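Local coordinates for microcin B17-processing protein McbC (Escherichia coli str. K-12 substr. MG1655, PDB 6GRH), which carries out the FMN-dependent oxidation that helps turn the inactive microcin B17 precursor peptide into the active antibiotic, forming its aromatic azole rings, at residues D25-G30 against R205-A210; L35-E40 against L170-S175; N93-R98 against K184-L189; T140-W143 against V149-Y152. One frame throughout, in Å; residues are numbered along the deposited sequence. Where two conformers were deposited one is given.

From the N terminus, the end of helix 17-27 opens the longest loop, which interaction 1 closes on helix 204-227 and inside which the other three contacts are nested. Residues 35-40 follow and are tied to helix 167-175 by interaction 2. Residues 93-98, leading into helix 97-108, start before interaction 2 has closed and reach 184-189 after it, so interactions 2 and 3 cross. Interaction 4, a short link between 140-143 and strand 149-153, nests inside all three others. Interactions 3 and 4 touch, with centres about 10 Å apart, and reach the same antiparallel sheet; interaction 1 lies across the chain's centre from both.

Interaction 1 (D25-G30 against R205-A210); sequences DFHVRG and RGYRMA
The rings of His27 and Tyr207 meet rim to rim, with neither over the face of the other: their planes are close to perpendicular, at 88°, and the centroids stand 6.0 Å apart. Here the C-terminal end of helix 17-27 is joined to helix 204-227, a long helix of the nitroreductase fold. The Phe26 ring lies to the side and presents an edge, its CD2 lying 4.4 Å from Tyr207 CE2 in a loose apolar contact. Histidine and tyrosine suit this buried place because each is largely apolar yet carries a polar atom on its rim. Both side chains have CG anti to the backbone N (chi1 -179° in His27, -178° in Tyr207), which sends the two rings toward each other between the two helices. Phe195 packs edge-to-face with His27, and Ile193 and Leu199 touch Tyr207. Met209, on the same helix, touches the flavin, while Arg205 and Arg208 form salt bridges with Asp240 of the second subunit, so the helix serves cofactor site and dimer interface alike. Between the ring edges, His27 ND1 and Tyr207 OH are 2.7 Å apart in a nearly straight hydrogen bond.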
loop_
_atom_site.group_PDB
_atom_site.type_symbol
_atom_site.label_atom_id
_atom_site.label_comp_id
_atom_site.label_asym_id
_atom_site.label_seq_id
_atom_site.Cartn_x
_atom_site.Cartn_y
_atom_site.Cartn_z
ATOM N N ASP D 25 -2.571 3.674 7.022
ATOM C CA ASP D 25 -2.550 4.116 5.650
ATOM C C ASP D 25 -3.802 3.648 4.922
ATOM O O ASP D 25 -4.329 4.373 4.108
ATOM C CB ASP D 25 -1.373 3.541 4.882
ATOM C CG ASP D 25 -0.064 4.204 5.197
ATOM O OD1 ASP D 25 -0.032 5.268 5.869
ATOM O OD2 ASP D 25 0.969 3.627 4.727
ATOM N N PHE D 26 -4.182 2.390 5.138
ATOM C CA PHE D 26 -5.345 1.849 4.488
ATOM C C PHE D 26 -6.618 2.478 5.035
ATOM O O PHE D 26 -7.491 2.913 4.289
ATOM C CB PHE D 26 -5.437 0.350 4.665
ATOM C CG PHE D 26 -6.675 -0.222 4.056
ATOM C CD1 PHE D 26 -6.786 -0.317 2.666
ATOM C CD2 PHE D 26 -7.742 -0.585 4.851
ATOM C CE1 PHE D 26 -7.933 -0.846 2.078
ATOM C CE2 PHE D 26 -8.883 -1.092 4.283
ATOM C CZ PHE D 26 -8.983 -1.222 2.893
ATOM N N HIS D 27 -6.708 2.502 6.350
ATOM C CA HIS D 27 -7.851 3.024 7.046
ATOM C C HIS D 27 -8.268 4.431 6.560
ATOM O O HIS D 27 -9.453 4.656 6.295
ATOM C CB HIS D 27 -7.603 3.090 8.554
ATOM C CG HIS D 27 -8.784 3.609 9.296
ATOM N ND1 HIS D 27 -9.832 2.798 9.661
ATOM C CD2 HIS D 27 -9.119 4.868 9.684
ATOM C CE1 HIS D 27 -10.751 3.530 10.269
ATOM N NE2 HIS D 27 -10.345 4.788 10.290
ATOM N N VAL D 28 -7.296 5.330 6.395
ATOM C CA VAL D 28 -7.584 6.722 6.015
ATOM C C VAL D 28 -8.118 6.893 4.582
ATOM O O VAL D 28 -8.668 7.934 4.251
ATOM C CB VAL D 28 -6.376 7.660 6.250
ATOM C CG1 VAL D 28 -5.326 7.528 5.165
ATOM C CG2 VAL D 28 -6.858 9.094 6.319
ATOM N N ARG D 29 -7.940 5.878 3.739
ATOM C CA ARG D 29 -8.542 5.860 2.417
ATOM C C ARG D 29 -10.076 5.861 2.436
ATOM O O ARG D 29 -10.694 6.356 1.494
ATOM C CB ARG D 29 -8.072 4.652 1.618
ATOM C CG ARG D 29 -6.599 4.657 1.323
ATOM C CD ARG D 29 -6.295 3.436 0.495
ATOM N NE ARG D 29 -4.892 3.176 0.278
ATOM C CZ ARG D 29 -4.098 3.813 -0.575
ATOM N NH1 ARG D 29 -4.515 4.838 -1.302
ATOM N NH2 ARG D 29 -2.836 3.406 -0.694
ATOM N N GLY D 30 -10.667 5.340 3.507
ATOM C CA GLY D 30 -12.082 5.325 3.676
ATOM C C GLY D 30 -12.684 6.482 4.453
ATOM O O GLY D 30 -13.881 6.492 4.657
ATOM N N ARG D 205 -4.986 -9.221 10.796
ATOM C CA ARG D 205 -6.276 -9.858 11.038
ATOM C C ARG D 205 -7.034 -9.219 12.219
ATOM O O ARG D 205 -8.263 -9.216 12.241
ATOM C CB ARG D 205 -6.100 -11.347 11.269
ATOM C CG ARG D 205 -7.358 -12.166 11.031
ATOM C CD ARG D 205 -6.979 -13.620 11.130
ATOM N NE ARG D 205 -7.949 -14.616 10.717
ATOM C CZ ARG D 205 -8.144 -15.075 9.482
ATOM N NH1 ARG D 205 -7.497 -14.600 8.457
ATOM N NH2 ARG D 205 -9.022 -16.048 9.285
ATOM N N GLY D 206 -6.314 -8.632 13.167
ATOM C CA GLY D 206 -6.964 -7.904 14.264
ATOM C C GLY D 206 -7.798 -6.720 13.844
ATOM O O GLY D 206 -8.821 -6.411 14.481
ATOM N N TYR D 207 -7.381 -6.066 12.776
ATOM C CA TYR D 207 -8.146 -4.953 12.197
ATOM C C TYR D 207 -9.499 -5.436 11.695
ATOM O O TYR D 207 -10.545 -4.879 12.039
ATOM C CB TYR D 207 -7.359 -4.274 11.082
ATOM C CG TYR D 207 -8.050 -3.085 10.465
ATOM C CD1 TYR D 207 -8.120 -1.878 11.143
ATOM C CD2 TYR D 207 -8.622 -3.164 9.211
ATOM C CE1 TYR D 207 -8.728 -0.782 10.572
ATOM C CE2 TYR D 207 -9.259 -2.072 8.649
ATOM C CZ TYR D 207 -9.314 -0.896 9.338
ATOM O OH TYR D 207 -9.933 0.198 8.771
ATOM N N ARG D 208 -9.466 -6.527 10.946
ATOM C CA ARG D 208 -10.674 -7.144 10.452
ATOM C C ARG D 208 -11.587 -7.544 11.646
ATOM O O ARG D 208 -12.807 -7.285 11.623
ATOM C CB ARG D 208 -10.270 -8.360 9.588
ATOM C CG ARG D 208 -11.383 -9.043 8.835
ATOM C CD ARG D 208 -11.042 -10.502 8.524
ATOM N NE ARG D 208 -9.942 -10.669 7.580
ATOM C CZ ARG D 208 -9.612 -11.846 7.016
ATOM N NH1 ARG D 208 -10.273 -12.958 7.305
ATOM N NH2 ARG D 208 -8.609 -11.912 6.172
ATOM N N MET D 209 -10.999 -8.172 12.673
ATOM C CA MET D 209 -11.723 -8.565 13.898
ATOM C C MET D 209 -12.335 -7.360 14.628
ATOM O O MET D 209 -13.481 -7.429 15.093
ATOM C CB MET D 209 -10.822 -9.371 14.870
ATOM C CG MET D 209 -10.457 -10.804 14.420
ATOM S SD MET D 209 -9.712 -11.884 15.689
ATOM C CE MET D 209 -8.386 -12.679 14.793
ATOM N N ALA D 210 -11.583 -6.263 14.721
ATOM C CA ALA D 210 -12.076 -5.043 15.380
ATOM C C ALA D 210 -13.293 -4.411 14.667
ATOM O O ALA D 210 -14.251 -3.989 15.324
ATOM C CB ALA D 210 -10.964 -4.033 15.493
#

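Interaction 2 (L35-E40 against L170-S175); sequences LPEFAE and LYRSLS
The backbones keep well apart, Leu35 CA and Ser173 CA being the closest pair at 8.1 Å, and a short 3-10 turn at 36-37 faces the flank of helix 167-175. Here a loop packs on helix 167-175 of the nitroreductase fold, bridged by long side chains and centred on a salt bridge between Glu37 and Arg172. Arginine suits the helix side because its chain, extended from CG to NE, spans the distance; glutamate answers with a chain bent at chi2 (86°) that turns its carboxylate toward the guanidinium. The grip is end-on through both terminal nitrogens, one to each oxygen: Arg172 NH1 lies 2.9 Å from Glu37 OE2, on the syn lone pair, and Arg172 NH2 lies 3.2 Å from Glu37 OE1. The carboxylate and guanidinium planes are 70° apart, so this is a twisted pair and not the flat one of an ideal bidentate bridge. Two weak cross bonds, NH1 to OE1 and NH2 to OE2, accompany it. Beside the charges, Pro36 CD approaches Arg172 NH1 to 4.2 Å and the end of Leu35 comes near NH2, giving the guanidinium an apolar flank. Leu35 also touches Tyr242 and, like Glu37, packs against the neighbouring McbB chain. The third nitrogen of the arginine is held too: Arg172 NE donates to Tyr242 OH, fixing the inner end of the group.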
loop_
_atom_site.group_PDB
_atom_site.type_symbol
_atom_site.label_atom_id
_atom_site.label_comp_id
_atom_site.label_asym_id
_atom_site.label_seq_id
_atom_site.Cartn_x
_atom_site.Cartn_y
_atom_site.Cartn_z
ATOM N N LEU D 35 -19.326 17.583 4.465
ATOM C CA LEU D 35 -19.778 18.813 5.137
ATOM C C LEU D 35 -20.830 19.492 4.296
ATOM O O LEU D 35 -20.766 19.397 3.087
ATOM C CB LEU D 35 -18.614 19.790 5.276
ATOM C CG LEU D 35 -17.427 19.443 6.164
ATOM C CD1 LEU D 35 -16.455 20.606 6.116
ATOM C CD2 LEU D 35 -17.880 19.232 7.601
ATOM N N PRO D 36 -21.772 20.222 4.922
ATOM C CA PRO D 36 -22.765 20.964 4.117
ATOM C C PRO D 36 -22.131 21.905 3.089
ATOM O O PRO D 36 -22.630 22.021 1.979
ATOM C CB PRO D 36 -23.558 21.770 5.161
ATOM C CG PRO D 36 -23.332 21.052 6.440
ATOM C CD PRO D 36 -21.959 20.455 6.364
ATOM N N GLU D 37 -21.031 22.556 3.457
ATOM C CA GLU D 37 -20.382 23.536 2.585
ATOM C C GLU D 37 -19.731 22.909 1.348
ATOM O O GLU D 37 -19.395 23.629 0.432
ATOM C CB GLU D 37 -19.324 24.352 3.348
ATOM C CG GLU D 37 -19.886 25.233 4.455
ATOM C CD GLU D 37 -20.053 24.526 5.796
ATOM O OE1 GLU D 37 -19.806 23.310 5.926
ATOM O OE2 GLU D 37 -20.433 25.204 6.763
ATOM N N PHE D 38 -19.541 21.591 1.326
ATOM C CA PHE D 38 -19.015 20.915 0.139
ATOM C C PHE D 38 -20.091 20.201 -0.719
ATOM O O PHE D 38 -19.732 19.400 -1.587
ATOM C CB PHE D 38 -17.961 19.873 0.538
ATOM C CG PHE D 38 -16.805 20.399 1.365
ATOM C CD1 PHE D 38 -16.370 21.716 1.301
ATOM C CD2 PHE D 38 -16.102 19.509 2.176
ATOM C CE1 PHE D 38 -15.301 22.152 2.065
ATOM C CE2 PHE D 38 -15.018 19.934 2.937
ATOM C CZ PHE D 38 -14.622 21.267 2.880
ATOM N N ALA D 39 -21.381 20.513 -0.518
ATOM C CA ALA D 39 -22.491 19.757 -1.165
ATOM C C ALA D 39 -22.485 19.781 -2.686
ATOM O O ALA D 39 -22.825 18.790 -3.334
ATOM C CB ALA D 39 -23.849 20.255 -0.672
ATOM N N GLU D 40 -22.113 20.905 -3.255
ATOM C CA GLU D 40 -22.144 21.051 -4.702
ATOM C C GLU D 40 -20.824 20.707 -5.400
ATOM O O GLU D 40 -20.725 20.825 -6.616
ATOM C CB GLU D 40 -22.598 22.465 -5.030
ATOM C CG GLU D 40 -23.969 22.732 -4.411
ATOM C CD GLU D 40 -24.410 24.163 -4.552
ATOM O OE1 GLU D 40 -23.567 25.073 -4.428
ATOM O OE2 GLU D 40 -25.610 24.380 -4.781
ATOM N N LEU D 170 -21.052 19.343 18.081
ATOM C CA LEU D 170 -21.091 17.898 17.986
ATOM C C LEU D 170 -22.012 17.441 16.902
ATOM O O LEU D 170 -21.671 16.537 16.167
ATOM C CB LEU D 170 -21.578 17.229 19.276
ATOM C CG LEU D 170 -20.561 16.863 20.324
ATOM C CD1 LEU D 170 -21.299 16.377 21.563
ATOM C CD2 LEU D 170 -19.587 15.813 19.797
ATOM N N TYR D 171 -23.214 18.016 16.879
ATOM C CA TYR D 171 -24.210 17.707 15.858
ATOM C C TYR D 171 -23.665 17.981 14.448
ATOM O O TYR D 171 -23.786 17.141 13.558
ATOM C CB TYR D 171 -25.495 18.509 16.077
ATOM C CG TYR D 171 -26.506 18.300 14.985
ATOM C CD1 TYR D 171 -26.615 19.198 13.926
ATOM C CD2 TYR D 171 -27.322 17.174 14.976
ATOM C CE1 TYR D 171 -27.536 18.997 12.906
ATOM C CE2 TYR D 171 -28.255 16.979 13.963
ATOM C CZ TYR D 171 -28.355 17.892 12.939
ATOM O OH TYR D 171 -29.251 17.667 11.923
ATOM N N ARG D 172 -23.063 19.148 14.266
ATOM C CA ARG D 172 -22.490 19.518 12.973
ATOM C C ARG D 172 -21.466 18.465 12.522
ATOM O O ARG D 172 -21.553 17.950 11.402
ATOM C CB ARG D 172 -21.869 20.919 13.043
ATOM C CG ARG D 172 -21.246 21.392 11.748
ATOM C CD ARG D 172 -20.698 22.805 11.856
ATOM N NE ARG D 172 -19.583 22.965 10.917
ATOM C CZ ARG D 172 -19.694 23.279 9.621
ATOM N NH1 ARG D 172 -20.886 23.521 9.053
ATOM N NH2 ARG D 172 -18.580 23.368 8.886
ATOM N N SER D 173 -20.542 18.111 13.412
ATOM C CA SER D 173 -19.492 17.130 13.064
ATOM C C SER D 173 -20.035 15.728 12.736
ATOM O O SER D 173 -19.583 15.067 11.781
ATOM C CB SER D 173 -18.409 17.075 14.153
ATOM O OG SER D 173 -18.804 16.288 15.276
ATOM N N LEU D 174 -21.019 15.270 13.497
ATOM C CA LEU D 174 -21.534 13.892 13.305
ATOM C C LEU D 174 -22.472 13.709 12.110
ATOM O O LEU D 174 -22.569 12.633 11.571
ATOM C CB LEU D 174 -22.259 13.440 14.567
ATOM C CG LEU D 174 -21.412 13.246 15.824
ATOM C CD1 LEU D 174 -22.309 12.933 17.001
ATOM C CD2 LEU D 174 -20.466 12.101 15.623
ATOM N N SER D 175 -23.178 14.754 11.722
ATOM C CA SER D 175 -24.283 14.641 10.761
ATOM C C SER D 175 -23.835 14.857 9.323
ATOM O O SER D 175 -24.618 14.644 8.394
ATOM C CB SER D 175 -25.387 15.634 11.116
ATOM O OG SER D 175 -24.903 16.964 11.073
#

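Interaction 3 (N93-R98 against K184-L189)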
loop_
_atom_site.group_PDB
_atom_site.type_symbol
_atom_site.label_atom_id
_atom_site.label_comp_id
_atom_site.label_asym_id
_atom_site.label_seq_id
_atom_site.Cartn_x
_atom_site.Cartn_y
_atom_site.Cartn_z
ATOM N N ASN D 93 -39.724 16.262 22.635
ATOM C CA ASN D 93 -39.928 15.672 23.960
ATOM C C ASN D 93 -38.610 15.495 24.700
ATOM O O ASN D 93 -37.586 15.189 24.083
ATOM C CB ASN D 93 -40.658 14.335 23.830
ATOM C CG ASN D 93 -42.034 14.483 23.196
ATOM O OD1 ASN D 93 -42.669 15.521 23.307
ATOM N ND2 ASN D 93 -42.489 13.448 22.518
ATOM N N LYS D 94 -38.631 15.677 26.015
ATOM C CA LYS D 94 -37.444 15.490 26.841
ATOM C C LYS D 94 -37.081 14.007 26.868
ATOM O O LYS D 94 -37.970 13.163 26.881
ATOM C CB LYS D 94 -37.654 16.011 28.261
ATOM C CG LYS D 94 -37.694 17.536 28.382
ATOM C CD LYS D 94 -36.279 18.119 28.354
ATOM N N LEU D 95 -35.787 13.701 26.832
ATOM C CA LEU D 95 -35.303 12.316 26.891
ATOM C C LEU D 95 -34.475 12.170 28.159
ATOM O O LEU D 95 -33.514 12.906 28.353
ATOM C CB LEU D 95 -34.453 11.961 25.662
ATOM C CG LEU D 95 -33.829 10.540 25.695
ATOM C CD1 LEU D 95 -34.916 9.481 25.586
ATOM C CD2 LEU D 95 -32.800 10.329 24.621
ATOM N N SER D 96 -34.839 11.217 29.009
ATOM C CA SER D 96 -34.217 11.084 30.328
ATOM C C SER D 96 -32.884 10.352 30.228
ATOM O O SER D 96 -32.688 9.524 29.329
ATOM C CB SER D 96 -35.133 10.317 31.281
ATOM O OG SER D 96 -35.147 8.943 30.933
ATOM N N ILE D 97 -31.978 10.651 31.154
ATOM C CA ILE D 97 -30.745 9.860 31.308
ATOM C C ILE D 97 -31.042 8.379 31.581
ATOM O O ILE D 97 -30.263 7.512 31.185
ATOM C CB ILE D 97 -29.788 10.412 32.405
ATOM C CG1 ILE D 97 -30.475 10.527 33.786
ATOM C CG2 ILE D 97 -29.198 11.751 31.980
ATOM C CD1 ILE D 97 -29.528 10.867 34.914
ATOM N N ARG D 98 -32.177 8.108 32.235
ATOM C CA ARG D 98 -32.656 6.741 32.511
ATOM C C ARG D 98 -32.794 5.892 31.241
ATOM O O ARG D 98 -32.417 4.726 31.219
ATOM C CB ARG D 98 -33.988 6.791 33.287
ATOM N N LYS D 184 -33.197 16.050 13.992
ATOM C CA LYS D 184 -32.642 16.362 15.292
ATOM C C LYS D 184 -32.739 15.173 16.248
ATOM O O LYS D 184 -33.696 15.045 16.999
ATOM C CB LYS D 184 -33.310 17.609 15.850
ATOM C CG LYS D 184 -32.936 18.853 15.060
ATOM C CD LYS D 184 -33.310 20.118 15.800
ATOM C CE LYS D 184 -34.772 20.460 15.611
ATOM N NZ LYS D 184 -35.022 21.038 14.254
ATOM N N PRO D 185 -31.742 14.271 16.192
ATOM C CA PRO D 185 -31.635 13.202 17.176
ATOM C C PRO D 185 -31.300 13.737 18.574
ATOM O O PRO D 185 -30.720 14.811 18.702
ATOM C CB PRO D 185 -30.511 12.314 16.634
ATOM C CG PRO D 185 -30.016 12.946 15.386
ATOM C CD PRO D 185 -30.612 14.302 15.260
ATOM N N HIS D 186 -31.654 12.977 19.609
ATOM C CA HIS D 186 -31.315 13.324 20.989
ATOM C C HIS D 186 -29.853 13.062 21.324
ATOM O O HIS D 186 -29.226 13.836 22.040
ATOM C CB HIS D 186 -32.198 12.560 21.982
ATOM C CG HIS D 186 -33.587 13.109 22.103
ATOM N ND1 HIS D 186 -34.638 12.663 21.328
ATOM C CD2 HIS D 186 -34.097 14.062 22.914
ATOM C CE1 HIS D 186 -35.738 13.311 21.667
ATOM N NE2 HIS D 186 -35.436 14.174 22.620
ATOM N N PHE D 187 -29.318 11.950 20.838
ATOM C CA PHE D 187 -27.948 11.596 21.130
ATOM C C PHE D 187 -27.397 10.669 20.074
ATOM O O PHE D 187 -28.142 10.188 19.223
ATOM C CB PHE D 187 -27.834 10.991 22.549
ATOM C CG PHE D 187 -28.485 9.640 22.728
ATOM C CD1 PHE D 187 -29.829 9.529 23.021
ATOM C CD2 PHE D 187 -27.718 8.475 22.681
ATOM C CE1 PHE D 187 -30.429 8.279 23.243
ATOM C CE2 PHE D 187 -28.310 7.229 22.868
ATOM C CZ PHE D 187 -29.673 7.139 23.166
ATOM N N ALA D 188 -26.079 10.469 20.116
ATOM C CA ALA D 188 -25.411 9.490 19.273
ATOM C C ALA D 188 -24.492 8.611 20.071
ATOM O O ALA D 188 -24.010 9.000 21.116
ATOM C CB ALA D 188 -24.621 10.184 18.180
ATOM N N LEU D 189 -24.256 7.412 19.560
ATOM C CA LEU D 189 -23.121 6.608 19.993
ATOM C C LEU D 189 -22.093 6.661 18.878
ATOM O O LEU D 189 -22.450 6.595 17.693
ATOM C CB LEU D 189 -23.525 5.175 20.331
ATOM C CG LEU D 189 -24.498 5.018 21.504
ATOM C CD1 LEU D 189 -24.827 3.549 21.671
ATOM C CD2 LEU D 189 -23.940 5.635 22.790
#
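Asn93 meets His186 through its backbone: Asn93 O accepts a hydrogen bond from His186 NE2 at 2.8 Å, with an N-H...O angle of 153°. The donor stands almost straight out from the carbonyl, and the acceptor is tilted a little from the imidazole plane. A histidine suits this buried spot because it can deliver an N-H to the main chain while offering a flat face to a hydrocarbon.

Leu95, two residues on, supplies that hydrocarbon. Its CB sits over one face of the His186 ring in a CH-pi contact, 3.9 Å from the centroid and offset toward the rim, where CB lies 3.5 Å from His186 CD2. With CG anti to the backbone N (chi1 176°), the rest of the side chain reaches on toward Phe187, and Leu95 CD2 meets Phe187 CE1 at 3.4 Å, near the plane of the ring and at its edge. The branched leucine thus fits between two aromatic residues: CB lies over the imidazole, while CD2 meets the phenyl edge and also touches His186 CB.

Ser96 then begins helix 97-108 as its N-cap, its OG accepting from Thr99 N. Phe187 packs on Ile100 and Leu103 of that helix and stacks with Phe262. His186 and Phe187, the two residues that meet Leu95, both face Phe262 on the neighbouring strand: a classic beta bulge, formed where an inner strand of the nitroreductase sheet begins, packed against helix 97-108.

Interaction 4 (T140-W143 against V149-Y152); sequences TENW and VYHY
Asn142 OD1 is gripped by two donors: Tyr150 OH gives it a hydrogen bond at 2.7 Å, and the backbone Trp143 N adds a weak one at 2.9 Å. The hydroxyl comes from above the plane of the amide carbonyl, 39° out of it, not along a lone pair, and the amide and phenol planes are nearly perpendicular. Asparagine fits because its short chain carries both an acceptor and a donor: while OD1 meets the tyrosine, ND2 donates to Thr147 O further along the same loop.

Trp143 follows and touches the same tyrosine with its indole. The pair is edge-to-face, the edge of the tryptophan turned toward the face of Tyr150, with the six-membered ring and phenol centroids 5.3 Å apart. The nearest atoms are Trp143 CE3 and Tyr150 CE1, at 3.8 Å. Trp143 has CG anti to its carbonyl carbon (chi1 -67°), which brings the benzene part of the indole beside the phenol, while NE1 donates to Glu101 OE2. Its ring packs further on Ile97 and Ile100 of helix 97-108, and Ile70 of the second subunit touches both aromatic residues.

The contact lies in the long connection between the antiparallel neighbours 129-135 and 149-153, tying the connecting loop back to the second strand. The hydroxyl of a buried tyrosine is used in both directions here: as donor to Asn142 OD1 and acceptor from Gln144 N, Tyr150 OH probably holds two points of the loop.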
loop_
_atom_site.group_PDB
_atom_site.type_symbol
_atom_site.label_atom_id
_atom_site.label_comp_id
_atom_site.label_asym_id
_atom_site.label_seq_id
_atom_site.Cartn_x
_atom_site.Cartn_y
_atom_site.Cartn_z
ATOM N N THR D 140 -32.199 16.737 25.756
ATOM C CA THR D 140 -31.679 15.534 26.372
ATOM C C THR D 140 -31.189 15.914 27.775
ATOM O O THR D 140 -30.446 16.891 27.935
ATOM C CB THR D 140 -30.545 14.954 25.527
ATOM O OG1 THR D 140 -31.027 14.702 24.197
ATOM C CG2 THR D 140 -30.010 13.644 26.154
ATOM N N GLU D 141 -31.632 15.169 28.785
ATOM C CA GLU D 141 -31.173 15.365 30.168
ATOM C C GLU D 141 -29.667 15.032 30.217
ATOM O O GLU D 141 -29.182 14.266 29.387
ATOM C CB GLU D 141 -31.950 14.437 31.105
ATOM C CG GLU D 141 -32.080 14.928 32.533
ATOM C CD GLU D 141 -32.753 13.926 33.481
ATOM O OE1 GLU D 141 -33.071 12.774 33.084
ATOM O OE2 GLU D 141 -32.945 14.304 34.656
ATOM N N ASN D 142 -28.941 15.606 31.169
ATOM C CA ASN D 142 -27.496 15.408 31.282
ATOM C C ASN D 142 -27.075 14.955 32.689
ATOM O O ASN D 142 -27.755 15.236 33.658
ATOM C CB ASN D 142 -26.770 16.703 30.911
ATOM C CG ASN D 142 -25.396 16.459 30.306
ATOM O OD1 ASN D 142 -24.862 15.346 30.331
ATOM N ND2 ASN D 142 -24.805 17.514 29.780
ATOM N N TRP D 143 -25.947 14.250 32.772
ATOM C CA TRP D 143 -25.399 13.796 34.055
ATOM C C TRP D 143 -24.579 14.897 34.706
ATOM O O TRP D 143 -24.688 15.138 35.890
ATOM C CB TRP D 143 -24.515 12.567 33.860
ATOM C CG TRP D 143 -25.264 11.369 33.426
ATOM C CD1 TRP D 143 -25.824 10.414 34.231
ATOM C CD2 TRP D 143 -25.562 10.993 32.085
ATOM N NE1 TRP D 143 -26.432 9.453 33.460
ATOM C CE2 TRP D 143 -26.297 9.794 32.142
ATOM C CE3 TRP D 143 -25.277 11.552 30.835
ATOM C CZ2 TRP D 143 -26.753 9.144 30.994
ATOM C CZ3 TRP D 143 -25.737 10.904 29.693
ATOM C CH2 TRP D 143 -26.468 9.718 29.783
ATOM N N VAL D 149 -19.845 14.998 25.720
ATOM C CA VAL D 149 -19.257 13.746 25.255
ATOM C C VAL D 149 -18.820 12.972 26.482
ATOM O O VAL D 149 -18.221 13.545 27.378
ATOM C CB VAL D 149 -18.046 13.974 24.343
ATOM C CG1 VAL D 149 -17.561 12.659 23.791
ATOM C CG2 VAL D 149 -18.398 14.908 23.196
ATOM N N TYR D 150 -19.119 11.678 26.495
ATOM C CA TYR D 150 -18.742 10.780 27.572
ATOM C C TYR D 150 -18.175 9.532 26.938
ATOM O O TYR D 150 -18.435 9.263 25.767
ATOM C CB TYR D 150 -19.964 10.386 28.422
ATOM C CG TYR D 150 -20.629 11.510 29.168
ATOM C CD1 TYR D 150 -21.654 12.269 28.581
ATOM C CD2 TYR D 150 -20.265 11.807 30.470
ATOM C CE1 TYR D 150 -22.274 13.291 29.268
ATOM C CE2 TYR D 150 -20.880 12.843 31.165
ATOM C CZ TYR D 150 -21.881 13.575 30.564
ATOM O OH TYR D 150 -22.465 14.602 31.259
ATOM N N HIS D 151 -17.402 8.771 27.712
ATOM C CA HIS D 151 -16.905 7.484 27.288
ATOM C C HIS D 151 -17.558 6.434 28.190
ATOM O O HIS D 151 -17.473 6.549 29.402
ATOM C CB HIS D 151 -15.391 7.523 27.403
ATOM C CG HIS D 151 -14.712 6.208 27.225
ATOM N ND1 HIS D 151 -13.691 5.796 28.048
ATOM C CD2 HIS D 151 -14.890 5.223 26.319
ATOM C CE1 HIS D 151 -13.259 4.608 27.654
ATOM N NE2 HIS D 151 -13.963 4.244 26.595
ATOM N N TYR D 152 -18.247 5.443 27.606
ATOM C CA TYR D 152 -18.865 4.384 28.390
ATOM C C TYR D 152 -17.846 3.303 28.739
ATOM O O TYR D 152 -17.183 2.787 27.848
ATOM C CB TYR D 152 -20.066 3.748 27.665
ATOM C CG TYR D 152 -20.767 2.709 28.527
ATOM C CD1 TYR D 152 -21.269 3.049 29.771
ATOM C CD2 TYR D 152 -20.898 1.388 28.114
ATOM C CE1 TYR D 152 -21.906 2.126 30.578
ATOM C CE2 TYR D 152 -21.537 0.445 28.917
ATOM C CZ TYR D 152 -22.043 0.813 30.150
ATOM O OH TYR D 152 -22.669 -0.095 30.979
#